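Local coordinates for hydrolase, putative (Plasmodium vivax, PDB 2B30), which is a putative HAD-superfamily hydrolase of subfamily IIB that binds calcium in the crystal and is probably a metal-dependent phosphatase, at residues 135-140 with 181-186; 157-162 with 213-218; 239-244 with 258-263; 223-228 with 253-258. All blocks are in the same frame, centred on the assembly; numbering follows the deposited sequence.

Interaction 1: 135-140 with 181-186; sequences QTIFHR and KLMIVL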
loop_
_atom_site.group_PDB
_atom_site.type_symbol
_atom_site.label_atom_id
_atom_site.label_comp_id
_atom_site.label_asym_id
_atom_site.label_seq_id
_atom_site.Cartn_x
_atom_site.Cartn_y
_atom_site.Cartn_z
ATOM N N GLN A 135 18.387 24.201 -3.476
ATOM C CA GLN A 135 18.526 23.424 -2.234
ATOM C C GLN A 135 17.949 22.012 -2.384
ATOM O O GLN A 135 17.565 21.370 -1.393
ATOM C CB GLN A 135 17.863 24.165 -1.076
ATOM C CG GLN A 135 16.463 24.642 -1.381
ATOM C CD GLN A 135 15.975 25.665 -0.392
ATOM O OE1 GLN A 135 15.999 26.865 -0.668
ATOM N NE2 GLN A 135 15.542 25.203 0.773
ATOM N N THR A 136 17.937 21.528 -3.627
ATOM C CA THR A 136 17.299 20.263 -3.998
ATOM C C THR A 136 18.328 19.264 -4.532
ATOM O O THR A 136 19.065 19.574 -5.459
ATOM C CB THR A 136 16.220 20.509 -5.077
ATOM O OG1 THR A 136 15.176 21.311 -4.519
ATOM C CG2 THR A 136 15.623 19.192 -5.595
ATOM N N ILE A 137 18.365 18.065 -3.954
ATOM C CA ILE A 137 19.290 17.020 -4.411
ATOM C C ILE A 137 18.591 16.097 -5.402
ATOM O O ILE A 137 17.602 15.445 -5.071
ATOM C CB ILE A 137 19.860 16.194 -3.238
ATOM C CG1 ILE A 137 20.472 17.124 -2.194
ATOM C CG2 ILE A 137 20.923 15.220 -3.753
ATOM C CD1 ILE A 137 20.770 16.470 -0.882
ATOM N N PHE A 138 19.120 16.044 -6.618
ATOM C CA PHE A 138 18.481 15.325 -7.721
ATOM C C PHE A 138 19.069 13.931 -7.851
ATOM O O PHE A 138 20.274 13.797 -8.066
ATOM C CB PHE A 138 18.685 16.090 -9.020
ATOM C CG PHE A 138 18.011 17.427 -9.035
ATOM C CD1 PHE A 138 16.806 17.602 -9.699
ATOM C CD2 PHE A 138 18.581 18.514 -8.382
ATOM C CE1 PHE A 138 16.186 18.829 -9.721
ATOM C CE2 PHE A 138 17.962 19.748 -8.401
ATOM C CZ PHE A 138 16.760 19.907 -9.068
ATOM N N HIS A 139 18.227 12.906 -7.715
ATOM C CA HIS A 139 18.695 11.522 -7.678
ATOM C C HIS A 139 18.285 10.759 -8.933
ATOM O O HIS A 139 17.115 10.768 -9.303
ATOM C CB HIS A 139 18.119 10.801 -6.457
ATOM C CG HIS A 139 18.691 11.251 -5.148
ATOM N ND1 HIS A 139 19.800 10.662 -4.579
ATOM C CD2 HIS A 139 18.286 12.208 -4.277
ATOM C CE1 HIS A 139 20.058 11.241 -3.419
ATOM N NE2 HIS A 139 19.152 12.179 -3.210
ATOM N N ARG A 140 19.246 10.099 -9.579
ATOM C CA ARG A 140 18.955 9.134 -10.652
ATOM C C ARG A 140 19.862 7.926 -10.495
ATOM O O ARG A 140 21.086 8.050 -10.587
ATOM C CB ARG A 140 19.152 9.746 -12.039
ATOM C CG ARG A 140 18.781 8.820 -13.196
ATOM C CD ARG A 140 17.260 8.674 -13.377
ATOM N NE ARG A 140 16.919 7.739 -14.455
ATOM C CZ ARG A 140 17.004 6.411 -14.357
ATOM N NH1 ARG A 140 17.387 5.832 -13.232
ATOM N NH2 ARG A 140 16.694 5.651 -15.396
ATOM N N LYS A 181 14.256 10.433 -7.554
ATOM C CA LYS A 181 13.926 11.164 -6.339
ATOM C C LYS A 181 14.507 12.573 -6.297
ATOM O O LYS A 181 15.647 12.791 -6.705
ATOM C CB LYS A 181 14.423 10.386 -5.118
ATOM C CG LYS A 181 14.202 11.087 -3.780
ATOM C CD LYS A 181 14.500 10.151 -2.632
ATOM C CE LYS A 181 15.990 10.031 -2.357
ATOM N NZ LYS A 181 16.354 10.755 -1.131
ATOM N N LEU A 182 13.714 13.515 -5.793
ATOM C CA LEU A 182 14.226 14.829 -5.398
ATOM C C LEU A 182 14.109 14.939 -3.878
ATOM O O LEU A 182 13.005 14.831 -3.330
ATOM C CB LEU A 182 13.444 15.975 -6.053
ATOM C CG LEU A 182 13.224 15.983 -7.564
ATOM C CD1 LEU A 182 12.711 17.339 -7.990
ATOM C CD2 LEU A 182 14.488 15.673 -8.321
ATOM N N MET A 183 15.239 15.124 -3.200
ATOM C CA MET A 183 15.229 15.407 -1.770
ATOM C C MET A 183 15.434 16.892 -1.569
ATOM O O MET A 183 16.554 17.386 -1.681
ATOM C CB MET A 183 16.322 14.647 -1.031
ATOM C CG MET A 183 16.193 14.748 0.479
ATOM S SD MET A 183 17.794 14.769 1.279
ATOM C CE MET A 183 17.303 14.888 3.004
ATOM N N ILE A 184 14.351 17.604 -1.278
ATOM C CA ILE A 184 14.424 19.044 -1.050
ATOM C C ILE A 184 14.882 19.283 0.394
ATOM O O ILE A 184 14.153 18.989 1.345
ATOM C CB ILE A 184 13.069 19.739 -1.320
ATOM C CG1 ILE A 184 12.550 19.384 -2.721
ATOM C CG2 ILE A 184 13.204 21.252 -1.201
ATOM C CD1 ILE A 184 11.207 20.021 -3.058
ATOM N N VAL A 185 16.102 19.795 0.543
ATOM C CA VAL A 185 16.636 20.134 1.855
ATOM C C VAL A 185 15.977 21.424 2.331
ATOM O O VAL A 185 15.987 22.436 1.633
ATOM C CB VAL A 185 18.170 20.274 1.822
ATOM C CG1 VAL A 185 18.689 20.822 3.133
ATOM C CG2 VAL A 185 18.815 18.925 1.522
ATOM N N LEU A 186 15.388 21.367 3.518
ATOM C CA LEU A 186 14.533 22.436 4.009
ATOM C C LEU A 186 15.021 23.001 5.335
ATOM O O LEU A 186 15.585 22.294 6.177
ATOM C CB LEU A 186 13.081 21.945 4.126
ATOM C CG LEU A 186 12.053 22.455 3.099
ATOM C CD1 LEU A 186 12.636 22.748 1.731
ATOM C CD2 LEU A 186 10.879 21.478 2.972
#

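Interaction 2: 157-162 with 213-218; sequences QKMYSE and NGHAEV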
loop_
_atom_site.group_PDB
_atom_site.type_symbol
_atom_site.label_atom_id
_atom_site.label_comp_id
_atom_site.label_asym_id
_atom_site.label_seq_id
_atom_site.Cartn_x
_atom_site.Cartn_y
_atom_site.Cartn_z
ATOM N N GLN A 157 27.452 14.124 2.285
ATOM C CA GLN A 157 28.787 13.708 2.717
ATOM C C GLN A 157 28.975 13.963 4.213
ATOM O O GLN A 157 29.304 13.047 4.964
ATOM C CB GLN A 157 29.883 14.415 1.906
ATOM N N LYS A 158 28.736 15.200 4.646
ATOM C CA LYS A 158 28.925 15.571 6.054
ATOM C C LYS A 158 27.814 15.022 6.952
ATOM O O LYS A 158 28.107 14.360 7.943
ATOM C CB LYS A 158 29.045 17.092 6.207
ATOM N N MET A 159 26.551 15.273 6.610
ATOM C CA MET A 159 25.423 14.837 7.460
ATOM C C MET A 159 25.200 13.319 7.506
ATOM O O MET A 159 24.802 12.785 8.545
ATOM C CB MET A 159 24.104 15.498 7.028
ATOM C CG MET A 159 23.894 16.937 7.511
ATOM S SD MET A 159 22.732 17.044 8.896
ATOM C CE MET A 159 21.135 16.814 8.101
ATOM N N TYR A 160 25.433 12.629 6.389
ATOM C CA TYR A 160 25.024 11.219 6.269
ATOM C C TYR A 160 26.127 10.263 5.806
ATOM O O TYR A 160 25.837 9.126 5.473
ATOM C CB TYR A 160 23.793 11.108 5.353
ATOM C CG TYR A 160 22.588 11.873 5.874
ATOM C CD1 TYR A 160 21.737 11.314 6.826
ATOM C CD2 TYR A 160 22.309 13.161 5.425
ATOM C CE1 TYR A 160 20.622 12.021 7.318
ATOM C CE2 TYR A 160 21.201 13.872 5.901
ATOM C CZ TYR A 160 20.363 13.302 6.855
ATOM O OH TYR A 160 19.282 14.021 7.336
ATOM N N SER A 161 27.383 10.711 5.813
ATOM C CA SER A 161 28.536 9.846 5.489
ATOM C C SER A 161 28.446 9.183 4.105
ATOM O O SER A 161 28.905 8.054 3.922
ATOM C CB SER A 161 28.715 8.761 6.558
ATOM O OG SER A 161 28.572 9.290 7.860
ATOM N N GLU A 162 27.845 9.892 3.150
ATOM C CA GLU A 162 27.777 9.456 1.765
ATOM C C GLU A 162 28.929 10.082 0.998
ATOM O O GLU A 162 29.752 10.802 1.577
ATOM C CB GLU A 162 26.453 9.889 1.133
ATOM C CG GLU A 162 25.258 9.070 1.571
ATOM C CD GLU A 162 24.083 9.148 0.598
ATOM O OE1 GLU A 162 24.257 9.657 -0.531
ATOM O OE2 GLU A 162 22.978 8.686 0.962
ATOM N N ASN A 213 14.136 15.216 9.843
ATOM C CA ASN A 213 14.582 16.608 9.974
ATOM C C ASN A 213 13.750 17.611 9.156
ATOM O O ASN A 213 14.197 18.738 8.896
ATOM C CB ASN A 213 16.059 16.715 9.564
ATOM C CG ASN A 213 17.006 16.163 10.612
ATOM O OD1 ASN A 213 16.587 15.505 11.566
ATOM N ND2 ASN A 213 18.297 16.437 10.442
ATOM N N GLY A 214 12.550 17.204 8.743
ATOM C CA GLY A 214 11.617 18.093 8.040
ATOM C C GLY A 214 11.963 18.392 6.592
ATOM O O GLY A 214 11.496 19.388 6.035
ATOM N N HIS A 215 12.781 17.533 5.979
ATOM C CA HIS A 215 13.114 17.646 4.553
ATOM C C HIS A 215 12.077 16.871 3.731
ATOM O O HIS A 215 11.414 15.971 4.254
ATOM C CB HIS A 215 14.525 17.108 4.276
ATOM C CG HIS A 215 15.583 17.656 5.193
ATOM N ND1 HIS A 215 15.940 18.989 5.212
ATOM C CD2 HIS A 215 16.370 17.043 6.112
ATOM C CE1 HIS A 215 16.892 19.175 6.110
ATOM N NE2 HIS A 215 17.174 18.010 6.668
ATOM N N ALA A 216 11.926 17.227 2.457
ATOM C CA ALA A 216 10.960 16.548 1.573
ATOM C C ALA A 216 11.653 15.548 0.653
ATOM O O ALA A 216 12.535 15.920 -0.095
ATOM C CB ALA A 216 10.175 17.561 0.744
ATOM N N GLU A 217 11.254 14.280 0.730
ATOM C CA GLU A 217 11.689 13.263 -0.220
ATOM C C GLU A 217 10.565 13.045 -1.221
ATOM O O GLU A 217 9.480 12.607 -0.844
ATOM C CB GLU A 217 12.016 11.951 0.497
ATOM C CG GLU A 217 13.409 11.904 1.102
ATOM C CD GLU A 217 13.763 10.530 1.680
ATOM O OE1 GLU A 217 12.882 9.854 2.282
ATOM O OE2 GLU A 217 14.941 10.124 1.533
ATOM N N VAL A 218 10.831 13.357 -2.487
ATOM C CA VAL A 218 9.826 13.289 -3.562
ATOM C C VAL A 218 10.091 12.112 -4.501
ATOM O O VAL A 218 11.112 12.079 -5.164
ATOM C CB VAL A 218 9.851 14.576 -4.390
ATOM C CG1 VAL A 218 8.810 14.539 -5.492
ATOM C CG2 VAL A 218 9.627 15.766 -3.487
#

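Interaction 3: 239-244 with 258-263; sequences SNDQVL and NFKYSF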
loop_
_atom_site.group_PDB
_atom_site.type_symbol
_atom_site.label_atom_id
_atom_site.label_comp_id
_atom_site.label_asym_id
_atom_site.label_seq_id
_atom_site.Cartn_x
_atom_site.Cartn_y
_atom_site.Cartn_z
ATOM N N SER A 239 6.656 -15.555 2.200
ATOM C CA SER A 239 5.334 -15.119 2.644
ATOM C C SER A 239 5.445 -14.021 3.715
ATOM O O SER A 239 6.482 -13.863 4.334
ATOM C CB SER A 239 4.546 -16.314 3.175
ATOM O OG SER A 239 5.082 -16.747 4.416
ATOM N N ASN A 240 4.377 -13.255 3.902
ATOM C CA ASN A 240 4.319 -12.197 4.911
ATOM C C ASN A 240 4.647 -12.733 6.321
ATOM O O ASN A 240 5.448 -12.153 7.029
ATOM C CB ASN A 240 2.927 -11.544 4.870
ATOM C CG ASN A 240 2.728 -10.485 5.949
ATOM O OD1 ASN A 240 2.914 -10.741 7.151
ATOM N ND2 ASN A 240 2.319 -9.291 5.524
ATOM N N ASP A 241 4.007 -13.835 6.709
ATOM C CA ASP A 241 4.381 -14.628 7.895
ATOM C C ASP A 241 5.881 -14.626 8.186
ATOM O O ASP A 241 6.283 -14.615 9.344
ATOM C CB ASP A 241 4.000 -16.117 7.681
ATOM C CG ASP A 241 2.698 -16.518 8.345
ATOM O OD1 ASP A 241 2.240 -15.860 9.307
ATOM O OD2 ASP A 241 2.137 -17.540 7.905
ATOM N N GLN A 242 6.695 -14.714 7.134
ATOM C CA GLN A 242 8.136 -14.945 7.270
ATOM C C GLN A 242 8.981 -13.678 7.268
ATOM O O GLN A 242 10.201 -13.750 7.290
ATOM C CB GLN A 242 8.605 -15.857 6.146
ATOM C CG GLN A 242 7.929 -17.203 6.172
ATOM C CD GLN A 242 8.170 -17.989 4.919
ATOM O OE1 GLN A 242 8.164 -17.435 3.828
ATOM N NE2 GLN A 242 8.377 -19.293 5.064
ATOM N N VAL A 243 8.336 -12.521 7.265
ATOM C CA VAL A 243 9.037 -11.260 7.107
ATOM C C VAL A 243 9.093 -10.520 8.430
ATOM O O VAL A 243 8.046 -10.243 9.013
ATOM C CB VAL A 243 8.314 -10.380 6.062
ATOM C CG1 VAL A 243 8.969 -9.023 5.962
ATOM C CG2 VAL A 243 8.306 -11.075 4.706
ATOM N N LEU A 244 10.303 -10.205 8.899
ATOM C CA LEU A 244 10.474 -9.327 10.054
ATOM C C LEU A 244 11.036 -7.982 9.625
ATOM O O LEU A 244 12.054 -7.917 8.936
ATOM C CB LEU A 244 11.392 -9.933 11.116
ATOM C CG LEU A 244 11.759 -8.963 12.266
ATOM C CD1 LEU A 244 11.511 -9.597 13.605
ATOM C CD2 LEU A 244 13.186 -8.456 12.166
ATOM N N ASN A 258 1.585 -3.423 7.358
ATOM C CA ASN A 258 1.186 -4.618 6.604
ATOM C C ASN A 258 1.965 -5.896 6.926
ATOM O O ASN A 258 1.669 -6.961 6.385
ATOM C CB ASN A 258 1.237 -4.339 5.103
ATOM C CG ASN A 258 0.296 -3.228 4.691
ATOM O OD1 ASN A 258 0.621 -2.065 4.839
ATOM N ND2 ASN A 258 -0.868 -3.581 4.174
ATOM N N PHE A 259 2.949 -5.804 7.810
ATOM C CA PHE A 259 3.671 -6.982 8.235
ATOM C C PHE A 259 3.362 -7.314 9.690
ATOM O O PHE A 259 2.936 -6.444 10.459
ATOM C CB PHE A 259 5.154 -6.793 7.980
ATOM C CG PHE A 259 5.520 -6.913 6.531
ATOM C CD1 PHE A 259 5.371 -8.131 5.865
ATOM C CD2 PHE A 259 6.002 -5.821 5.821
ATOM C CE1 PHE A 259 5.692 -8.259 4.514
ATOM C CE2 PHE A 259 6.318 -5.939 4.468
ATOM C CZ PHE A 259 6.159 -7.162 3.817
ATOM N N LYS A 260 3.533 -8.590 10.044
ATOM C CA LYS A 260 3.127 -9.107 11.350
ATOM C C LYS A 260 4.215 -8.898 12.374
ATOM O O LYS A 260 3.941 -8.450 13.478
ATOM C CB LYS A 260 2.789 -10.605 11.284
ATOM C CG LYS A 260 2.235 -11.181 12.605
ATOM C CD LYS A 260 2.181 -12.697 12.593
ATOM C CE LYS A 260 1.019 -13.209 11.806
ATOM N NZ LYS A 260 1.139 -14.651 11.463
ATOM N N TYR A 261 5.442 -9.251 12.020
ATOM C CA TYR A 261 6.559 -9.092 12.938
ATOM C C TYR A 261 7.249 -7.770 12.650
ATOM O O TYR A 261 8.396 -7.741 12.196
ATOM C CB TYR A 261 7.508 -10.293 12.853
ATOM C CG TYR A 261 6.751 -11.566 13.104
ATOM C CD1 TYR A 261 6.227 -11.846 14.358
ATOM C CD2 TYR A 261 6.499 -12.461 12.080
ATOM C CE1 TYR A 261 5.490 -12.997 14.586
ATOM C CE2 TYR A 261 5.774 -13.614 12.301
ATOM C CZ TYR A 261 5.269 -13.878 13.545
ATOM O OH TYR A 261 4.538 -15.033 13.732
ATOM N N SER A 262 6.519 -6.685 12.925
ATOM C CA SER A 262 6.981 -5.334 12.644
ATOM C C SER A 262 7.306 -4.623 13.936
ATOM O O SER A 262 6.533 -4.654 14.907
ATOM C CB SER A 262 5.942 -4.537 11.843
ATOM O OG SER A 262 4.767 -4.276 12.593
ATOM N N PHE A 263 8.461 -3.975 13.943
ATOM C CA PHE A 263 8.987 -3.387 15.156
ATOM C C PHE A 263 9.419 -1.954 14.928
ATOM O O PHE A 263 10.113 -1.663 13.954
ATOM C CB PHE A 263 10.155 -4.234 15.652
ATOM C CG PHE A 263 9.738 -5.592 16.126
ATOM C CD1 PHE A 263 9.357 -5.794 17.443
ATOM C CD2 PHE A 263 9.693 -6.662 15.251
ATOM C CE1 PHE A 263 8.952 -7.051 17.879
ATOM C CE2 PHE A 263 9.290 -7.913 15.682
ATOM C CZ PHE A 263 8.916 -8.104 16.999
HETATM O O HOH W 1 5.559 -10.705 9.340
#

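Interaction 4: 223-228 with 253-258; sequences HDKYTG and IAMLSN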
loop_
_atom_site.group_PDB
_atom_site.type_symbol
_atom_site.label_atom_id
_atom_site.label_comp_id
_atom_site.label_asym_id
_atom_site.label_seq_id
_atom_site.Cartn_x
_atom_site.Cartn_y
_atom_site.Cartn_z
ATOM N N HIS A 223 4.258 4.376 -5.088
ATOM C CA HIS A 223 5.394 3.574 -4.616
ATOM C C HIS A 223 5.795 3.928 -3.193
ATOM O O HIS A 223 5.812 5.092 -2.805
ATOM C CB HIS A 223 6.613 3.752 -5.536
ATOM C CG HIS A 223 6.398 3.225 -6.918
ATOM N ND1 HIS A 223 6.467 1.884 -7.217
ATOM C CD2 HIS A 223 6.077 3.855 -8.071
ATOM C CE1 HIS A 223 6.203 1.710 -8.500
ATOM N NE2 HIS A 223 5.967 2.889 -9.041
ATOM N N ASP A 224 6.114 2.904 -2.417
ATOM C CA ASP A 224 6.785 3.092 -1.140
ATOM C C ASP A 224 7.657 1.856 -0.856
ATOM O O ASP A 224 7.822 0.998 -1.731
ATOM C CB ASP A 224 5.772 3.346 -0.030
ATOM C CG ASP A 224 4.989 2.120 0.312
ATOM O OD1 ASP A 224 4.230 1.652 -0.567
ATOM O OD2 ASP A 224 5.146 1.613 1.448
ATOM N N LYS A 225 8.235 1.782 0.340
ATOM C CA LYS A 225 9.058 0.636 0.717
ATOM C C LYS A 225 8.270 -0.667 0.597
ATOM O O LYS A 225 8.787 -1.651 0.070
ATOM C CB LYS A 225 9.621 0.795 2.135
ATOM C CG LYS A 225 10.726 1.850 2.257
ATOM C CD LYS A 225 11.344 1.856 3.659
ATOM C CE LYS A 225 12.067 3.166 3.961
ATOM N NZ LYS A 225 12.938 3.069 5.167
ATOM N N TYR A 226 7.017 -0.662 1.046
ATOM C CA TYR A 226 6.172 -1.868 1.006
ATOM C C TYR A 226 5.961 -2.446 -0.413
ATOM O O TYR A 226 6.087 -3.658 -0.609
ATOM C CB TYR A 226 4.815 -1.609 1.685
ATOM C CG TYR A 226 3.910 -2.837 1.749
ATOM C CD1 TYR A 226 4.310 -3.976 2.434
ATOM C CD2 TYR A 226 2.641 -2.845 1.135
ATOM C CE1 TYR A 226 3.487 -5.104 2.500
ATOM C CE2 TYR A 226 1.804 -3.973 1.200
ATOM C CZ TYR A 226 2.241 -5.095 1.877
ATOM O OH TYR A 226 1.451 -6.212 1.954
ATOM N N THR A 227 5.642 -1.594 -1.388
ATOM C CA THR A 227 5.376 -2.067 -2.753
ATOM C C THR A 227 6.639 -2.564 -3.408
ATOM O O THR A 227 6.585 -3.495 -4.212
ATOM C CB THR A 227 4.816 -0.986 -3.666
ATOM O OG1 THR A 227 5.762 0.092 -3.790
ATOM C CG2 THR A 227 3.505 -0.489 -3.147
ATOM N N GLY A 228 7.761 -1.922 -3.081
ATOM C CA GLY A 228 9.084 -2.371 -3.535
ATOM C C GLY A 228 9.455 -3.707 -2.917
ATOM O O GLY A 228 9.875 -4.622 -3.624
ATOM N N ILE A 253 5.928 3.440 7.473
ATOM C CA ILE A 253 4.621 3.096 8.043
ATOM C C ILE A 253 3.866 1.993 7.295
ATOM O O ILE A 253 3.220 1.142 7.918
ATOM C CB ILE A 253 3.718 4.351 8.149
ATOM C CG1 ILE A 253 4.278 5.314 9.191
ATOM C CG2 ILE A 253 2.276 3.974 8.498
ATOM C CD1 ILE A 253 3.797 6.696 8.963
ATOM N N ALA A 254 3.932 2.007 5.970
ATOM C CA ALA A 254 3.231 1.002 5.177
ATOM C C ALA A 254 3.837 -0.370 5.362
ATOM O O ALA A 254 3.115 -1.350 5.298
ATOM C CB ALA A 254 3.228 1.359 3.716
ATOM N N MET A 255 5.147 -0.453 5.576
ATOM C CA MET A 255 5.764 -1.752 5.806
ATOM C C MET A 255 5.611 -2.197 7.260
ATOM O O MET A 255 5.609 -3.392 7.538
ATOM C CB MET A 255 7.224 -1.767 5.372
ATOM C CG MET A 255 8.196 -1.135 6.338
ATOM S SD MET A 255 9.844 -1.340 5.668
ATOM C CE MET A 255 10.839 -0.560 6.942
ATOM N N LEU A 256 5.470 -1.250 8.184
ATOM C CA LEU A 256 5.205 -1.588 9.586
ATOM C C LEU A 256 3.745 -2.027 9.801
ATOM O O LEU A 256 3.465 -2.887 10.643
ATOM C CB LEU A 256 5.548 -0.406 10.495
ATOM C CG LEU A 256 7.024 0.011 10.486
ATOM C CD1 LEU A 256 7.227 1.381 11.138
ATOM C CD2 LEU A 256 7.880 -1.042 11.160
ATOM N N SER A 257 2.821 -1.443 9.036
ATOM C CA SER A 257 1.394 -1.778 9.144
ATOM C C SER A 257 1.047 -3.131 8.541
ATOM O O SER A 257 0.296 -3.895 9.140
ATOM C CB SER A 257 0.535 -0.709 8.464
ATOM O OG SER A 257 0.595 0.518 9.170
ATOM N N ASN A 258 1.585 -3.423 7.358
ATOM C CA ASN A 258 1.186 -4.618 6.604
ATOM C C ASN A 258 1.965 -5.896 6.926
ATOM O O ASN A 258 1.669 -6.961 6.385
ATOM C CB ASN A 258 1.237 -4.339 5.103
ATOM C CG ASN A 258 0.296 -3.228 4.691
ATOM O OD1 ASN A 258 0.621 -2.065 4.839
ATOM N ND2 ASN A 258 -0.868 -3.581 4.174
#

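Interaction 1: 135-140 with 181-186
The H139 ring has the CE of K181 over one face. This is a CH-pi contact, with K181 CE 4.0 Å from the ring centroid and offset toward the rim. Two groups sit at the edge of the same ring, K181 O in its plane and M183 CB near it. The bend of the K181 chain at chi3 (80°) turns CE back over the imidazole. NZ goes on to a salt bridge with E217. The F138 ring takes T136 CG2 of its own strand over one face, and L182 CD2 approaches it obliquely. The two strands are antiparallel neighbours in the sheet of the cap domain, as in other HAD IIB proteins. I137 and M183 form a hydrogen-bonded pair. I137 N gives a nearly straight bond (177°) to M183 O, but from above the carbonyl plane. H139 N donates to K181 O at 2.8 Å. At the other end, V185 N reaches Q135 O. The Q135 side chain comes back to the same residue, and its NE2 bonds V185 O at 2.9 Å. Helix 117-129 packs on the side of F138, L182 and I184. Helix 155-160 packs on I137, M183 and V185, and I137 CD1 lies 4.1 Å from M183 SD.

Interaction 2: 157-162 with 213-218
H215 meets M159 and Y160 across this contact, and its ND1 is hydrogen-bonded to L186 N. That bond ties the imidazole to the loop after strand 181-184. The contact lies within the HAD IIB cap domain. It joins the end of helix 155-160 to the turn that leads into strand 216-220. No hydrogen bond links the two segments, and the touch is light. M159 and N213 reach toward each other from opposite directions. The methyl end does the touching, with M159 CE 3.7 Å from N213 ND2. The M159 chain bends at chi2 (-104°) and again at chi3, and this swings CE toward the N213 amide. Y160 and N213 likewise approach each other from opposing directions, with the hydroxyl leading. Y160 OH is 4.1 Å from N213 ND2. Ring and amide planes are turned 49° apart, so the two flat groups are not stacked. The imidazole of H215 meets both helix residues obliquely. N213 O lies over the centre of one face of that ring, 3.7 Å above its plane. The Y160 side chain is about 3 Å from the side chain of D35, a calcium ligand, but about 9 Å from the calcium itself. R70, which follows core strand 63-67, hydrogen-bonds Y160 O through NH2 and makes a salt bridge with E162. Near the imidazole, the closest atom of Y160 is again the hydroxyl, with OH 4.4 Å from H215 CD2.

Interaction 3: 239-244 with 258-263
The backbones lie 6.2 Å apart at the CA atoms of N240 and F259 and 6.6 Å at those of D241 and K260, and come to 4.9 Å between those of L244 and Y261. They enter parallel neighbouring strands of a beta-alpha-beta unit in the Rossmann-like HAD core, with helix 253-257 as the connection. Side chains from the short 3-10 turn hold the loop before the second strand. N240 has CG anti to the backbone N (chi1 176°), which brings its amide alongside the loop. Its ND2 donates to N258 O at 2.6 Å, and the bond lies in both the carbonyl plane and the amide plane. The D241 and K260 side chains run alongside each other and end in a salt bridge, K260 NZ to D241 OD1, at 2.7 Å. V243 packs on F259, with V243 CG1 over one face of the ring, 3.8 Å from its centroid. L244 CD1 meets F263 CE2, and the two side chains are roughly perpendicular. L292 of helix 288-297 packs against both. The F259 ring also meets Y226 of helix 225-235. K260 packs on V119 of the second subunit. A water sits between the backbones, within bonding reach of N240 O and V243 O, and accepts from Y261 N. The Y261 ring turns its edge to the 3-10 turn, and D241 O lies in the ring plane there, nearest to CE2.

Interaction 4: 223-228 with 253-258
The Y226 ring lies flat against N258. N258 CB is over one face of the ring, offset toward the rim and 3.8 Å from the centroid. The long directions of the two side chains are about perpendicular, but the ring and amide planes are only 21° apart and stack. With chi1 at -177° the ring swings away from the Y226 backbone N, and this lays it along the end of helix 253-257. Nearer the backbone, Y226 CB packs on A254 CB at 3.9 Å. The Y226 hydroxyl is hydrogen-bonded to G222 O of the second subunit. The K225 chain is extended and passes M255 obliquely. Its CD is 4.1 Å from M255 SD. The contact joins the first turn of helix 225-235 to the short helix 253-257 and to N258 just after it. These two helices of the HAD core lie one on each side of strand 243-247 in the chain. K225 fits the motif III lysine of the family. Its NZ makes a salt bridge with D252 and bonds C67 O, and its side chain is about 5 Å from the bound calcium. D252 stands just before I253 and is itself a known calcium ligand, though not in this chain. D224 is the N-cap of helix 225-235. Its OD2 accepts from Y226 N at 3.0 Å, with the N-H well above the carboxylate plane.

Interactions 1 and 2 belong to the cap, and 3 and 4 to the core domain. Interaction 1 is buried sheet pairing, built on backbone bonds. Interaction 2 is partly buried and lightly packed, with no bond across it. The two touch because strands 181-184 and 216-220 are neighbours, linked by a hydrogen bond from I184 N to A216 O. Interactions 3 and 4 share N258 and are also linked by a hydrogen bond between S262 OG and L256 O. Interaction 3 is buried, with a polar fringe of salt bridge and water. Interaction 4 is partly buried, relies on side-chain packing and lies next to the metal. Both touch the second subunit, while interactions 1 and 2 do not.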